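Receptor-like protein kinase ANXUR1 (Arabidopsis thaliana, PDB 6FIG) is a plant receptor-like protein kinase whose extracellular malectin-like region probably senses signals at the cell surface during reproduction. Local coordinates at residues 169-174 / 301-306; 186-191 / 369-374; 271-276 / 342-347; 277-282 / 331-336. All coordinates share one frame; numbering follows the deposited sequence. Where two conformers were deposited one is given.

Interaction 1 (169-174 / 301-306); sequences ALVGFT and IYINNR. With NAG (2-acetamido-2-deoxy-beta-D-glucopyranose), chain D; NAG (2-acetamido-2-deoxy-beta-D-glucopyranose), chain B.
The guanidinium of Arg-306 stands almost perpendicular to the Phe-173 ring, the two planes 88° apart. It meets Phe-173 with its own edge, NH2 coming to 3.4 Å from Phe-173 CE2, while the carbonyl oxygen Val-171 O lies over one of its faces. That oxygen is 3.3 Å from Arg-306 NH2, but the angle is too poor for a hydrogen bond. Leu-170 CB sits in plane at the edge of the Phe-173 ring. The other flat group, the Tyr-302 ring, points to the far side of its strand and carries sugar: C5 of the chain D NAG rests over one face, 3.7 Å from Tyr-302 CD2 and displaced toward the rim, while Arg-306 O lies in plane at the ring's edge.

Two tight turns face each other here. Residues 303-306 form a type I' turn, the two-residue link of a beta hairpin, closed by Ile-303 N to Arg-306 O and Arg-306 N to Ile-303 O. Residues 170-173 make a type II turn, with Gly-172 at positive phi and only a weak closing bond.

Between the turns Val-171 reaches across with both methyls. CG1, anti to the backbone N (chi1 170°), lies 3.5 Å from Arg-306 CB, and CG2 meets Ile-303 CD1 at 3.8 Å. Tyr-332 backs both Val-171 and Ile-303. At the turn itself, the chain B NAG, joined through its C1 to O4 of the chain D NAG, gives a weak hydrogen bond from N2 to Asn-305 O, 3.3 Å long.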
# COMPACT_ATOMS: atom_id res chain seq x y z
N ALA A 169 2.81 -24.22 20.11
CA ALA A 169 2.89 -25.51 20.81
C ALA A 169 4.35 -25.81 21.13
O ALA A 169 5.17 -25.85 20.23
CB ALA A 169 2.30 -26.61 19.93
N LEU A 170 4.66 -26.04 22.39
CA LEU A 170 6.03 -26.37 22.77
C LEU A 170 6.35 -27.78 22.30
O LEU A 170 5.65 -28.74 22.64
CB LEU A 170 6.28 -26.23 24.28
CG LEU A 170 6.68 -24.81 24.69
CD1 LEU A 170 6.38 -24.57 26.16
CD2 LEU A 170 8.15 -24.53 24.39
N VAL A 171 7.40 -27.87 21.49
CA VAL A 171 7.85 -29.11 20.87
C VAL A 171 8.23 -30.13 21.94
O VAL A 171 8.80 -29.79 22.97
CB VAL A 171 9.05 -28.83 19.94
CG1 VAL A 171 9.70 -30.13 19.47
CG2 VAL A 171 8.61 -28.00 18.75
N GLY A 172 7.88 -31.39 21.69
CA GLY A 172 8.26 -32.48 22.59
C GLY A 172 7.50 -32.50 23.90
O GLY A 172 7.83 -33.30 24.78
N PHE A 173 6.49 -31.63 24.04
CA PHE A 173 5.56 -31.62 25.17
C PHE A 173 4.17 -31.61 24.54
O PHE A 173 4.05 -31.27 23.37
CB PHE A 173 5.75 -30.38 26.05
CG PHE A 173 7.15 -30.22 26.59
CD1 PHE A 173 7.68 -31.15 27.49
CD2 PHE A 173 7.93 -29.14 26.22
CE1 PHE A 173 8.97 -31.00 27.99
CE2 PHE A 173 9.22 -28.97 26.73
CZ PHE A 173 9.74 -29.90 27.61
N THR A 174 3.13 -31.99 25.29
CA THR A 174 1.76 -31.91 24.79
C THR A 174 0.93 -31.02 25.71
O THR A 174 1.05 -31.11 26.95
CB THR A 174 1.09 -33.30 24.63
OG1 THR A 174 0.62 -33.77 25.89
CG2 THR A 174 2.07 -34.32 24.01
N ILE A 301 6.61 -34.73 11.87
CA ILE A 301 7.38 -33.49 11.84
C ILE A 301 8.21 -33.44 13.11
O ILE A 301 7.66 -33.61 14.21
CB ILE A 301 6.48 -32.25 11.80
CG1 ILE A 301 5.52 -32.29 10.60
CG2 ILE A 301 7.32 -30.97 11.76
CD1 ILE A 301 4.58 -31.09 10.52
N TYR A 302 9.51 -33.22 12.95
CA TYR A 302 10.45 -33.14 14.07
C TYR A 302 11.18 -31.81 14.04
O TYR A 302 11.48 -31.28 12.96
CB TYR A 302 11.45 -34.28 14.01
CG TYR A 302 10.82 -35.63 13.81
CD1 TYR A 302 10.23 -36.30 14.87
CD2 TYR A 302 10.84 -36.26 12.57
CE1 TYR A 302 9.66 -37.56 14.70
CE2 TYR A 302 10.28 -37.51 12.38
CZ TYR A 302 9.69 -38.15 13.44
OH TYR A 302 9.15 -39.41 13.21
N ILE A 303 11.42 -31.24 15.22
CA ILE A 303 12.14 -29.97 15.35
C ILE A 303 13.24 -30.22 16.38
O ILE A 303 12.95 -30.62 17.51
CB ILE A 303 11.20 -28.81 15.79
CG1 ILE A 303 10.20 -28.50 14.68
CG2 ILE A 303 12.02 -27.56 16.11
CD1 ILE A 303 9.07 -27.54 15.03
N ASN A 304 14.50 -30.03 15.98
CA ASN A 304 15.66 -30.31 16.84
C ASN A 304 15.59 -31.69 17.44
O ASN A 304 15.77 -31.88 18.64
CB ASN A 304 15.84 -29.22 17.92
CG ASN A 304 16.46 -27.97 17.37
OD1 ASN A 304 16.41 -27.75 16.18
ND2 ASN A 304 17.03 -27.13 18.23
N ASN A 305 15.29 -32.66 16.56
CA ASN A 305 15.19 -34.08 16.90
C ASN A 305 14.07 -34.44 17.86
O ASN A 305 13.99 -35.60 18.30
CB ASN A 305 16.54 -34.63 17.40
CG ASN A 305 17.67 -34.39 16.41
OD1 ASN A 305 17.46 -34.42 15.19
ND2 ASN A 305 18.88 -34.16 16.93
N ARG A 306 13.18 -33.50 18.16
CA ARG A 306 12.07 -33.73 19.06
C ARG A 306 10.76 -33.70 18.26
O ARG A 306 10.70 -33.16 17.16
CB ARG A 306 12.06 -32.67 20.13
CG ARG A 306 13.30 -32.76 21.01
CD ARG A 306 13.47 -31.48 21.79
NE ARG A 306 12.49 -31.40 22.86
CZ ARG A 306 12.42 -30.42 23.75
NH1 ARG A 306 13.27 -29.39 23.71
NH2 ARG A 306 11.49 -30.47 24.71
C1 NAG D . 13.96 -38.54 10.74
C2 NAG D . 14.44 -39.96 10.95
C3 NAG D . 14.23 -40.41 12.39
C4 NAG D . 14.71 -39.38 13.39
C5 NAG D . 14.06 -38.04 13.07
C6 NAG D . 14.39 -36.90 14.04
C7 NAG D . 14.18 -41.38 8.95
C8 NAG D . 13.19 -42.17 8.13
N2 NAG D . 13.66 -40.78 10.02
O3 NAG D . 14.94 -41.64 12.60
O4 NAG D . 14.31 -39.77 14.71
O5 NAG D . 14.50 -37.69 11.76
O6 NAG D . 15.75 -36.50 13.92
O7 NAG D . 15.37 -41.31 8.64
C1 NAG B . 15.43 -39.71 15.59
C2 NAG B . 14.98 -39.79 17.04
C3 NAG B . 16.21 -39.60 17.91
C4 NAG B . 17.31 -40.61 17.57
C5 NAG B . 17.56 -40.71 16.06
C6 NAG B . 18.39 -41.94 15.70
C7 NAG B . 12.65 -39.04 17.37
C8 NAG B . 11.77 -37.88 17.74
N2 NAG B . 13.96 -38.79 17.36
O3 NAG B . 15.83 -39.73 19.29
O4 NAG B . 18.52 -40.24 18.25
O5 NAG B . 16.33 -40.79 15.32
O6 NAG B . 17.53 -43.06 15.44
O7 NAG B . 12.17 -40.13 17.10

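Interaction 2 (186-191 / 369-374); sequences QSMFRL and IFKMDT
Lys-371 and Gln-186 both leave the backbone with CG anti to N, and from there run side by side in the same direction. Gln-186 stays extended, whereas Lys-371 bends at chi3 (-72°), which turns its ammonium in to Gln-186 OE1, 2.8 Å from NZ. The nitrogen approaches 34° out of the amide carbonyl plane. NZ has further partners in Asp-275, through a salt bridge, and in the carbonyl of Leu-378, and it makes a cation-pi contact with Phe-278, so this buried charge is held from several sides.

Met-188 folds at chi2 and chi3 and lays its sulfur along the lysine, SD 3.9 Å from Lys-371 CE. Phe-189 and Ile-369 also lie alongside each other on the face that bears Gln-186 and Lys-371, and Ile-369 CD1 packs against Phe-189 CD2. On the face with Ser-187 and Phe-370, Ser-187 OG comes to the edge of the Phe-370 ring, 3.7 Å from CE1; the end of Arg-190 brings NH2 to the same edge. Glu-125 takes both Ser-187 OG and Arg-190, while Glu-368 makes a second salt bridge with the arginine.

Gln-186 and Lys-371 exchange a pair of backbone bonds. Further along, Ile-369 O accepts Met-188 N at 2.8 Å and, weakly, Phe-189 N at 3.4 Å, while Ile-369 N returns to Phe-189 O. Two residues facing one make a classic beta bulge in the antiparallel pairing of strands 185-192 and 363-372. Since 185-192 also pairs with 122-128, this is probably part of the seam between the tandem malectin-like domains.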
# COMPACT_ATOMS: atom_id res chain seq x y z
N GLN A 186 12.02 -11.24 16.70
CA GLN A 186 12.89 -10.98 15.55
C GLN A 186 12.59 -12.01 14.48
O GLN A 186 12.59 -13.22 14.75
CB GLN A 186 14.36 -11.05 15.95
CG GLN A 186 15.32 -10.83 14.79
CD GLN A 186 16.77 -10.88 15.17
OE1 GLN A 186 17.14 -11.07 16.34
NE2 GLN A 186 17.63 -10.72 14.17
N SER A 187 12.40 -11.54 13.25
CA SER A 187 12.24 -12.42 12.09
C SER A 187 13.58 -12.96 11.70
O SER A 187 14.47 -12.22 11.32
CB SER A 187 11.64 -11.64 10.92
OG SER A 187 10.41 -11.09 11.30
N MET A 188 13.77 -14.28 11.83
CA MET A 188 15.05 -14.87 11.53
C MET A 188 15.12 -15.35 10.09
O MET A 188 16.13 -15.18 9.43
CB MET A 188 15.36 -16.03 12.49
CG MET A 188 15.22 -15.69 13.96
SD MET A 188 16.37 -14.40 14.51
CE MET A 188 17.95 -15.22 14.41
N PHE A 189 14.07 -16.06 9.66
CA PHE A 189 13.98 -16.62 8.31
C PHE A 189 12.54 -16.60 7.88
O PHE A 189 11.62 -16.74 8.71
CB PHE A 189 14.49 -18.08 8.26
CG PHE A 189 15.91 -18.21 8.66
CD1 PHE A 189 16.92 -17.97 7.75
CD2 PHE A 189 16.25 -18.49 9.99
CE1 PHE A 189 18.23 -18.02 8.13
CE2 PHE A 189 17.56 -18.56 10.38
CZ PHE A 189 18.56 -18.32 9.46
N ARG A 190 12.35 -16.40 6.58
CA ARG A 190 11.02 -16.35 5.99
C ARG A 190 11.12 -16.92 4.61
O ARG A 190 11.77 -16.33 3.73
CB ARG A 190 10.50 -14.92 5.91
CG ARG A 190 9.13 -14.82 5.26
CD ARG A 190 8.51 -13.45 5.41
NE ARG A 190 8.12 -13.12 6.78
CZ ARG A 190 8.66 -12.17 7.55
NH1 ARG A 190 9.72 -11.49 7.16
NH2 ARG A 190 8.11 -11.94 8.73
N LEU A 191 10.50 -18.09 4.41
CA LEU A 191 10.71 -18.88 3.20
C LEU A 191 9.44 -19.23 2.47
O LEU A 191 8.44 -19.62 3.09
CB LEU A 191 11.43 -20.20 3.53
CG LEU A 191 12.71 -20.11 4.33
CD1 LEU A 191 13.25 -21.50 4.58
CD2 LEU A 191 13.76 -19.23 3.66
N ILE A 369 10.60 -18.38 10.86
CA ILE A 369 11.24 -18.65 12.14
C ILE A 369 11.39 -17.31 12.86
O ILE A 369 11.98 -16.39 12.29
CB ILE A 369 12.58 -19.34 11.99
CG1 ILE A 369 12.37 -20.68 11.24
CG2 ILE A 369 13.22 -19.54 13.36
CD1 ILE A 369 13.62 -21.46 10.99
N PHE A 370 10.82 -17.22 14.06
CA PHE A 370 10.90 -16.00 14.89
C PHE A 370 11.61 -16.27 16.21
O PHE A 370 11.38 -17.29 16.86
CB PHE A 370 9.50 -15.53 15.22
CG PHE A 370 8.68 -15.24 14.01
CD1 PHE A 370 8.82 -14.04 13.32
CD2 PHE A 370 7.75 -16.16 13.56
CE1 PHE A 370 8.06 -13.79 12.18
CE2 PHE A 370 6.99 -15.90 12.43
CZ PHE A 370 7.16 -14.73 11.75
N LYS A 371 12.49 -15.35 16.61
CA LYS A 371 13.06 -15.34 17.96
C LYS A 371 12.17 -14.59 18.90
O LYS A 371 11.80 -13.46 18.60
CB LYS A 371 14.41 -14.63 17.91
CG LYS A 371 15.18 -14.60 19.21
CD LYS A 371 16.32 -13.58 19.13
CE LYS A 371 17.44 -14.06 18.23
NZ LYS A 371 18.41 -12.96 18.03
N MET A 372 11.85 -15.16 20.05
CA MET A 372 11.10 -14.45 21.08
C MET A 372 12.07 -13.72 22.00
O MET A 372 13.16 -14.21 22.29
CB MET A 372 10.30 -15.44 21.93
CG MET A 372 9.32 -16.26 21.13
SD MET A 372 8.26 -17.25 22.18
CE MET A 372 7.26 -15.99 22.97
N ASP A 373 11.66 -12.55 22.49
CA ASP A 373 12.49 -11.82 23.43
C ASP A 373 12.57 -12.51 24.80
O ASP A 373 11.62 -13.16 25.25
CB ASP A 373 12.11 -10.32 23.55
CG ASP A 373 10.70 -10.04 24.11
OD1 ASP A 373 9.72 -10.78 23.84
OD2 ASP A 373 10.56 -8.98 24.79
N THR A 374 13.74 -12.37 25.42
CA THR A 374 14.00 -12.80 26.80
C THR A 374 14.62 -11.60 27.52
O THR A 374 15.59 -11.04 27.02
CB THR A 374 15.01 -13.97 26.85
OG1 THR A 374 14.36 -15.16 26.39
CG2 THR A 374 15.51 -14.22 28.28

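Interaction 3 (271-276 / 342-347); sequences MFQIDK and GEEITL
Gln-273 and Glu-344 run side by side, pointing the same way, with the amide and carboxylate planes turned 79° apart. Gln-273 NE2 donates to Glu-344 OE2 over 3.0 Å; the oxygen is met on its anti side, 18° out of the carboxylate plane. Met-271 crosses the same carboxylate at a slant and sets its sulfur beside it, SD 3.3 Å from Glu-344 OE1.

Just past the strand end, Ile-274 crosses Ile-345 at about a right angle, their CG1 atoms 3.8 Å apart. Ile-274 holds CG1 between the backbone N and the carbonyl carbon (chi1 50°), which also tucks CD1 against the Glu-343 backbone, 3.5 Å from its carbonyl carbon.

Beyond the strand ends, Lys-276 lies across Glu-343. Most of that contact is aliphatic, with Lys-276 CE 3.6 Å from Glu-343 CG, and the salt bridge from NZ to Glu-343 OE2 is long at 3.5 Å. The backbones pair antiparallel, Phe-272 and Ile-345 bonding to each other in both directions. Ile-274 N adds a bond of 2.9 Å to Glu-343 O, the donor standing above the carbonyl plane.

Strand 268-273 is outermost within this chain in an antiparallel sheet of four, beside 344-351 and then 299-303. Phe-272 and Ile-345 look inward, Phe-272 onto Leu-367 and Ile-369 of strand 363-372, Ile-345 onto Tyr-280 and Leu-282 of strand 278-287.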
# COMPACT_ATOMS: atom_id res chain seq x y z
N MET A 271 17.95 -26.85 7.81
CA MET A 271 18.77 -26.43 8.94
C MET A 271 19.02 -24.92 8.89
O MET A 271 19.28 -24.37 7.82
CB MET A 271 20.10 -27.17 8.96
CG MET A 271 20.86 -27.05 10.28
SD MET A 271 22.40 -28.00 10.34
CE MET A 271 21.83 -29.58 9.71
N PHE A 272 18.99 -24.30 10.07
CA PHE A 272 19.09 -22.85 10.23
C PHE A 272 20.07 -22.50 11.34
O PHE A 272 20.03 -23.12 12.41
CB PHE A 272 17.73 -22.30 10.60
CG PHE A 272 16.70 -22.59 9.57
CD1 PHE A 272 16.61 -21.80 8.43
CD2 PHE A 272 15.88 -23.71 9.69
CE1 PHE A 272 15.68 -22.08 7.45
CE2 PHE A 272 14.95 -24.01 8.71
CZ PHE A 272 14.86 -23.19 7.58
N GLN A 273 20.94 -21.52 11.07
CA GLN A 273 21.83 -20.97 12.06
C GLN A 273 21.10 -19.87 12.83
O GLN A 273 20.59 -18.93 12.24
CB GLN A 273 23.08 -20.40 11.38
CG GLN A 273 23.88 -21.44 10.61
CD GLN A 273 24.45 -22.53 11.50
OE1 GLN A 273 24.88 -22.27 12.64
NE2 GLN A 273 24.49 -23.76 10.99
N ILE A 274 21.03 -20.02 14.15
CA ILE A 274 20.35 -19.05 15.02
C ILE A 274 21.22 -18.71 16.25
O ILE A 274 22.39 -19.08 16.30
CB ILE A 274 18.93 -19.56 15.39
CG1 ILE A 274 18.94 -21.01 15.90
CG2 ILE A 274 17.98 -19.45 14.19
CD1 ILE A 274 19.69 -21.27 17.18
N ASP A 275 20.66 -17.97 17.20
CA ASP A 275 21.36 -17.59 18.43
C ASP A 275 20.89 -18.45 19.60
O ASP A 275 19.71 -18.63 19.81
CB ASP A 275 21.08 -16.12 18.75
CG ASP A 275 21.53 -15.16 17.64
OD1 ASP A 275 22.57 -15.45 16.99
OD2 ASP A 275 20.87 -14.10 17.47
N LYS A 276 21.83 -18.95 20.39
CA LYS A 276 21.49 -19.76 21.56
C LYS A 276 20.80 -18.91 22.65
O LYS A 276 20.93 -17.67 22.66
CB LYS A 276 22.76 -20.41 22.12
CG LYS A 276 23.36 -21.48 21.21
CD LYS A 276 24.63 -22.13 21.77
CE LYS A 276 25.86 -21.23 21.67
NZ LYS A 276 27.13 -21.98 21.88
N GLY A 342 22.65 -26.19 20.01
CA GLY A 342 23.99 -25.83 19.49
C GLY A 342 24.04 -24.87 18.31
O GLY A 342 24.73 -25.13 17.31
N GLU A 343 23.31 -23.77 18.43
CA GLU A 343 23.23 -22.70 17.43
C GLU A 343 22.50 -23.07 16.14
O GLU A 343 22.52 -22.28 15.19
CB GLU A 343 24.61 -22.13 17.04
CG GLU A 343 25.57 -21.82 18.18
CD GLU A 343 27.02 -22.02 17.77
OE1 GLU A 343 27.42 -21.49 16.71
OE2 GLU A 343 27.75 -22.73 18.50
N GLU A 344 21.84 -24.24 16.09
CA GLU A 344 21.03 -24.64 14.93
C GLU A 344 19.61 -25.03 15.31
O GLU A 344 19.37 -25.54 16.41
CB GLU A 344 21.69 -25.80 14.18
CG GLU A 344 22.94 -25.40 13.39
CD GLU A 344 23.86 -26.57 13.04
OE1 GLU A 344 23.58 -27.73 13.45
OE2 GLU A 344 24.89 -26.34 12.37
N ILE A 345 18.69 -24.78 14.39
CA ILE A 345 17.37 -25.36 14.41
C ILE A 345 17.30 -26.27 13.17
O ILE A 345 17.68 -25.85 12.07
CB ILE A 345 16.26 -24.31 14.37
CG1 ILE A 345 16.15 -23.65 15.76
CG2 ILE A 345 14.91 -24.91 13.95
CD1 ILE A 345 15.31 -22.40 15.75
N THR A 346 16.86 -27.51 13.38
CA THR A 346 16.59 -28.42 12.28
C THR A 346 15.11 -28.70 12.22
O THR A 346 14.45 -28.86 13.25
CB THR A 346 17.34 -29.76 12.41
OG1 THR A 346 16.99 -30.41 13.63
CG2 THR A 346 18.84 -29.53 12.34
N LEU A 347 14.57 -28.72 11.00
CA LEU A 347 13.17 -29.10 10.80
C LEU A 347 13.20 -30.33 9.92
O LEU A 347 13.88 -30.31 8.90
CB LEU A 347 12.41 -27.98 10.13
CG LEU A 347 10.99 -28.30 9.71
CD1 LEU A 347 10.10 -28.57 10.90
CD2 LEU A 347 10.42 -27.16 8.88

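Interaction 4 (277-282 / 331-336); sequences NFTYIL and DYAIYV. With NAG (2-acetamido-2-deoxy-beta-D-glucopyranose), chain E.
An antiparallel strand pair of the malectin-like beta-sandwich, ending in a glycosylated asparagine, joins 277-282 to 331-336. Tyr-280 with Ile-334 and Leu-282 with Tyr-332 are hydrogen-bonded pairs; the shortest bond, Leu-282 N to Tyr-332 O, is 2.7 Å. At the sugar end the pairing is carried on by Asn-277 N to Val-336 O and by Val-336 N to Phe-278 O.

The face of Tyr-280, Leu-282, Ile-334 and Val-336 is mostly apolar. Leu-282 CD1 meets Ile-334 CG2 at 4.0 Å, and the Tyr-280 ring touches Val-336 CG2 with CD2 at 3.9 Å. Ile-345 of strand 344-351 covers Tyr-280, Leu-282 and Val-336, while the Tyr-280 hydroxyl bonds to Asp-275 O. Ile-281, on the face with Thr-279 and Ala-333, sets CG2 against the carboxylate carbon of Asp-331, whose charge is paired with Arg-283. Strand 167-170 pairs in parallel with 327-336, and its Ala-168 touches Ile-281, Asp-331 and Ala-333.

Tyr-335 carries CG anti to its backbone N (chi1 -177°), and its ring extends beside the Asn-277 and Phe-278 backbone: CD1 is 3.5 Å from Phe-278 O and OH 3.4 Å from Asn-277 CA. Thr-279 OG1 comes in at the ring's edge. Asn-277, in an Asn-Phe-Thr sequon, is bonded through ND2 to C1 of the chain E NAG. A water 2.8 Å from Tyr-335 OH hydrogen-bonds that hydroxyl and lies within bonding reach of the sugar's O6 and, weakly, of Asn-277 OD1.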
# COMPACT_ATOMS: atom_id res chain seq x y z
N ASN A 277 20.05 -19.57 23.51
CA ASN A 277 19.45 -18.98 24.72
C ASN A 277 18.20 -18.15 24.44
O ASN A 277 17.90 -17.20 25.17
CB ASN A 277 20.43 -18.10 25.53
CG ASN A 277 21.59 -18.85 26.09
OD1 ASN A 277 21.94 -19.95 25.66
ND2 ASN A 277 22.22 -18.24 27.09
N PHE A 278 17.51 -18.49 23.37
CA PHE A 278 16.19 -17.93 23.08
C PHE A 278 15.23 -19.07 22.74
O PHE A 278 15.65 -20.15 22.25
CB PHE A 278 16.22 -16.98 21.88
CG PHE A 278 17.06 -15.76 22.07
CD1 PHE A 278 16.53 -14.65 22.72
CD2 PHE A 278 18.37 -15.71 21.61
CE1 PHE A 278 17.29 -13.50 22.89
CE2 PHE A 278 19.14 -14.57 21.79
CZ PHE A 278 18.59 -13.45 22.42
N THR A 279 13.95 -18.82 22.99
CA THR A 279 12.88 -19.62 22.43
C THR A 279 12.53 -19.09 21.05
O THR A 279 12.39 -17.86 20.85
CB THR A 279 11.64 -19.57 23.34
OG1 THR A 279 11.96 -20.10 24.62
CG2 THR A 279 10.49 -20.36 22.75
N TYR A 280 12.42 -19.99 20.10
CA TYR A 280 12.03 -19.69 18.73
C TYR A 280 10.66 -20.28 18.40
O TYR A 280 10.28 -21.34 18.92
CB TYR A 280 13.05 -20.25 17.72
CG TYR A 280 14.38 -19.56 17.85
CD1 TYR A 280 14.68 -18.48 17.02
CD2 TYR A 280 15.30 -19.95 18.80
CE1 TYR A 280 15.89 -17.81 17.15
CE2 TYR A 280 16.51 -19.27 18.94
CZ TYR A 280 16.78 -18.19 18.11
OH TYR A 280 17.98 -17.49 18.22
N ILE A 281 9.93 -19.58 17.55
CA ILE A 281 8.67 -20.07 17.01
C ILE A 281 8.93 -20.42 15.57
O ILE A 281 9.43 -19.60 14.80
CB ILE A 281 7.54 -19.02 17.13
CG1 ILE A 281 7.21 -18.82 18.60
CG2 ILE A 281 6.28 -19.48 16.37
CD1 ILE A 281 6.30 -17.65 18.84
N LEU A 282 8.56 -21.64 15.17
CA LEU A 282 8.54 -22.03 13.77
C LEU A 282 7.08 -22.04 13.35
O LEU A 282 6.26 -22.75 13.95
CB LEU A 282 9.13 -23.42 13.54
CG LEU A 282 10.64 -23.55 13.65
CD1 LEU A 282 11.10 -23.47 15.11
CD2 LEU A 282 11.07 -24.86 13.02
N ASP A 331 2.01 -23.11 14.53
CA ASP A 331 3.17 -22.58 15.25
C ASP A 331 3.69 -23.58 16.30
O ASP A 331 2.94 -24.11 17.12
CB ASP A 331 2.80 -21.28 15.97
CG ASP A 331 2.63 -20.12 15.04
OD1 ASP A 331 3.06 -20.15 13.89
OD2 ASP A 331 2.09 -19.10 15.54
N TYR A 332 5.00 -23.79 16.29
CA TYR A 332 5.69 -24.63 17.27
C TYR A 332 6.80 -23.82 17.92
O TYR A 332 7.43 -23.01 17.25
CB TYR A 332 6.32 -25.83 16.57
CG TYR A 332 5.34 -26.69 15.81
CD1 TYR A 332 4.62 -27.68 16.45
CD2 TYR A 332 5.12 -26.48 14.45
CE1 TYR A 332 3.70 -28.47 15.75
CE2 TYR A 332 4.22 -27.27 13.75
CZ TYR A 332 3.53 -28.25 14.40
OH TYR A 332 2.64 -28.99 13.67
N ALA A 333 7.04 -24.05 19.20
CA ALA A 333 8.07 -23.33 19.95
C ALA A 333 9.14 -24.28 20.47
O ALA A 333 8.83 -25.40 20.91
CB ALA A 333 7.46 -22.54 21.09
N ILE A 334 10.39 -23.83 20.43
CA ILE A 334 11.53 -24.60 20.91
C ILE A 334 12.55 -23.67 21.56
O ILE A 334 12.94 -22.68 20.93
CB ILE A 334 12.21 -25.42 19.76
CG1 ILE A 334 13.37 -26.29 20.28
CG2 ILE A 334 12.66 -24.58 18.58
CD1 ILE A 334 13.06 -27.75 20.30
N TYR A 335 12.97 -24.01 22.78
CA TYR A 335 14.09 -23.33 23.42
C TYR A 335 15.38 -23.95 22.92
O TYR A 335 15.54 -25.18 22.96
CB TYR A 335 14.02 -23.42 24.94
CG TYR A 335 15.15 -22.66 25.62
CD1 TYR A 335 15.24 -21.27 25.52
CD2 TYR A 335 16.14 -23.32 26.34
CE1 TYR A 335 16.27 -20.59 26.11
CE2 TYR A 335 17.17 -22.63 26.94
CZ TYR A 335 17.23 -21.25 26.83
OH TYR A 335 18.25 -20.55 27.43
N VAL A 336 16.29 -23.12 22.44
CA VAL A 336 17.61 -23.58 22.02
C VAL A 336 18.60 -23.27 23.11
O VAL A 336 18.94 -22.11 23.33
CB VAL A 336 18.03 -22.96 20.69
CG1 VAL A 336 19.46 -23.39 20.33
CG2 VAL A 336 17.03 -23.33 19.63
C1 NAG E . 23.37 -18.75 27.78
C2 NAG E . 24.25 -17.58 28.21
C3 NAG E . 25.47 -18.08 28.96
C4 NAG E . 25.01 -18.97 30.11
C5 NAG E . 24.03 -20.06 29.64
C6 NAG E . 23.46 -20.82 30.82
C7 NAG E . 24.22 -15.65 26.67
C8 NAG E . 24.85 -15.11 25.41
N2 NAG E . 24.69 -16.85 27.04
O3 NAG E . 26.25 -16.99 29.47
O4 NAG E . 26.10 -19.53 30.85
O5 NAG E . 22.95 -19.46 28.94
O6 NAG E . 22.66 -21.94 30.37
O7 NAG E . 23.36 -15.02 27.29
O HOH W 1 20.70 -21.77 27.96

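In the fold
Interactions 2, 3 and 4 cluster with centres about 9 to 11 Å apart; interaction 1 lies about 10 Å from interaction 4 and 17 Å from interaction 2. Along the chain, interaction 4 is nested inside interaction 3, which is nested inside interaction 2; interaction 1 alternates with all three. Strand 278-287 of interaction 4 runs between 327-336 and 363-372, and 327-336 continues to 167-170 of interaction 1. Strands 344-351 and 299-303 are neighbours in the sheet shared by interactions 3 and 1. Residues distant in sequence thus build the two packed layers of one malectin-like sandwich, with glycans at interactions 1 and 4.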